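Local coordinates for alpha-fucosidase (Bifidobacterium bifidum, PDB 2EAB), which probably hydrolyses terminal alpha-1,2-linked L-fucose from glycans, this chain being the glycoside hydrolase family 95 catalytic portion of a longer, probably membrane-attached, calcium-binding protein, at residues G670-D674 and N675-H679. Sequence-based numbering, arbitrary orientation.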
loop_
_atom_site.group_PDB
_atom_site.type_symbol
_atom_site.label_atom_id
_atom_site.label_comp_id
_atom_site.label_asym_id
_atom_site.label_seq_id
_atom_site.Cartn_x
_atom_site.Cartn_y
_atom_site.Cartn_z
ATOM N N GLY A 670 22.912 5.791 -20.503
ATOM C CA GLY A 670 22.318 5.268 -19.284
ATOM C C GLY A 670 21.106 4.376 -19.487
ATOM O O GLY A 670 20.601 3.795 -18.524
ATOM N N TYR A 671 20.619 4.271 -20.725
ATOM C CA TYR A 671 19.544 3.332 -21.033
ATOM C C TYR A 671 20.090 1.909 -20.931
ATOM O O TYR A 671 21.175 1.617 -21.450
ATOM C CB TYR A 671 18.969 3.589 -22.432
ATOM C CG TYR A 671 17.922 2.580 -22.855
ATOM C CD1 TYR A 671 16.585 2.732 -22.477
ATOM C CD2 TYR A 671 18.272 1.470 -23.626
ATOM C CE1 TYR A 671 15.620 1.807 -22.859
ATOM C CE2 TYR A 671 17.316 0.539 -24.011
ATOM C CZ TYR A 671 15.992 0.716 -23.620
ATOM O OH TYR A 671 15.030 -0.193 -23.986
ATOM N N GLN A 672 19.353 1.029 -20.260
ATOM C CA GLN A 672 19.770 -0.367 -20.126
ATOM C C GLN A 672 19.580 -1.078 -21.467
ATOM O O GLN A 672 18.454 -1.391 -21.866
ATOM C CB GLN A 672 19.005 -1.063 -18.997
ATOM C CG GLN A 672 19.447 -2.495 -18.726
ATOM C CD GLN A 672 18.757 -3.099 -17.518
ATOM O OE1 GLN A 672 18.596 -2.443 -16.487
ATOM N NE2 GLN A 672 18.347 -4.357 -17.637
ATOM N N ALA A 673 20.698 -1.329 -22.148
ATOM C CA ALA A 673 20.713 -1.726 -23.560
ATOM C C ALA A 673 19.954 -3.009 -23.903
ATOM O O ALA A 673 19.440 -3.137 -25.016
ATOM C CB ALA A 673 22.154 -1.800 -24.082
ATOM N N ASP A 674 19.873 -3.947 -22.962
ATOM C CA ASP A 674 19.129 -5.185 -23.212
ATOM C C ASP A 674 17.604 -4.997 -23.150
ATOM O O ASP A 674 16.849 -5.958 -23.317
ATOM C CB ASP A 674 19.614 -6.333 -22.309
ATOM C CG ASP A 674 19.240 -6.150 -20.838
ATOM O OD1 ASP A 674 18.447 -5.247 -20.490
ATOM O OD2 ASP A 674 19.747 -6.941 -20.013
ATOM N N ASN A 675 17.171 -3.755 -22.922
ATOM C CA ASN A 675 15.747 -3.359 -22.915
ATOM C C ASN A 675 14.940 -3.820 -21.703
ATOM O O ASN A 675 13.733 -3.557 -21.620
ATOM C CB ASN A 675 15.027 -3.794 -24.201
ATOM C CG ASN A 675 15.680 -3.250 -25.452
ATOM O OD1 ASN A 675 15.951 -2.054 -25.564
ATOM N ND2 ASN A 675 15.919 -4.134 -26.417
ATOM N N GLN A 676 15.600 -4.486 -20.760
ATOM C CA GLN A 676 14.905 -5.104 -19.633
ATOM C C GLN A 676 15.073 -4.357 -18.310
ATOM O O GLN A 676 15.115 -4.975 -17.252
ATOM C CB GLN A 676 15.357 -6.556 -19.458
ATOM C CG GLN A 676 14.950 -7.501 -20.572
ATOM C CD GLN A 676 15.367 -8.926 -20.264
ATOM O OE1 GLN A 676 14.865 -9.546 -19.325
ATOM N NE2 GLN A 676 16.304 -9.445 -21.042
ATOM N N HIS A 677 15.153 -3.030 -18.362
ATOM C CA HIS A 677 15.250 -2.244 -17.132
ATOM C C HIS A 677 14.105 -2.566 -16.170
ATOM O O HIS A 677 12.959 -2.731 -16.590
ATOM C CB HIS A 677 15.294 -0.749 -17.437
ATOM C CG HIS A 677 15.482 0.106 -16.221
ATOM N ND1 HIS A 677 16.611 0.041 -15.434
ATOM C CD2 HIS A 677 14.676 1.033 -15.647
ATOM C CE1 HIS A 677 16.492 0.890 -14.429
ATOM N NE2 HIS A 677 15.329 1.507 -14.536
ATOM N N ARG A 678 14.425 -2.655 -14.882
ATOM C CA ARG A 678 13.466 -3.096 -13.871
ATOM C C ARG A 678 12.280 -2.143 -13.687
ATOM O O ARG A 678 11.138 -2.586 -13.530
ATOM C CB ARG A 678 14.168 -3.337 -12.534
ATOM C CG ARG A 678 13.292 -4.007 -11.498
ATOM C CD ARG A 678 14.126 -4.504 -10.347
ATOM N NE ARG A 678 13.331 -5.253 -9.383
ATOM C CZ ARG A 678 13.245 -4.957 -8.090
ATOM N NH1 ARG A 678 13.920 -3.927 -7.586
ATOM N NH2 ARG A 678 12.499 -5.709 -7.296
ATOM N N HIS A 679 12.552 -0.842 -13.698
ATOM C CA HIS A 679 11.494 0.157 -13.631
ATOM C C HIS A 679 10.813 0.307 -14.986
ATOM O O HIS A 679 11.429 0.083 -16.025
ATOM C CB HIS A 679 12.068 1.514 -13.235
ATOM C CG HIS A 679 12.452 1.626 -11.793
ATOM N ND1 HIS A 679 13.603 1.071 -11.277
ATOM C CD2 HIS A 679 11.850 2.269 -10.766
ATOM C CE1 HIS A 679 13.679 1.347 -9.987
ATOM N NE2 HIS A 679 12.629 2.072 -9.651
HETATM O O HOH W 1 12.769 -1.313 -22.755
HETATM O O HOH W 2 15.931 -0.925 -20.670
HETATM O O HOH W 3 17.274 -3.068 -14.160
HETATM O O HOH W 4 19.492 -0.134 -15.304
HETATM O O HOH W 5 15.256 -7.016 -26.094
HETATM O O HOH W 6 16.950 -8.668 -23.593
#
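Tyr-671 and Gln-672 both turn CG away from the backbone N, with chi1 175° and -176°, and this carries their polar ends to Asn-675 and His-677. The Tyr-671 hydroxyl OH donates to Asn-675 OD1 at 2.6 Å. The hydroxyl meets a lone pair of that oxygen in the carbonyl plane, and the oxygen lies at the edge of the phenol ring. A water bridges the same hydroxyl to Asn-675 O. A type I beta turn spans Gln-672 to Asn-675, and Asn-675 N donates to Gln-672 O at 2.9 Å. Asp-674 OD1 takes two bonds. Gln-672 NE2 reaches Asp-674 OD1 on the syn side at 3.0 Å, whereas Gln-676 N comes from above the carboxylate plane. The Gln-672 amide stands nearly perpendicular to the imidazole of His-677. Gln-672 OE1 receives a weak hydrogen bond from His-677 ND1 at 3.3 Å, and one water joins the same two atoms. A second water links OE1 to Arg-678 N. Outside the turn, His-677 NE2 is hydrogen-bonded to Glu-567 N. With an alanine in place of Gln-672, Asp-674 OD1 would probably keep one donor fewer, and His-677 ND1 and two waters would lose their acceptor. Polar bonds and waters, rather than an apolar core, hold this surface turn of the catalytic domain, and two N-H donors on Asp-674 OD1 would suit a charged carboxylate.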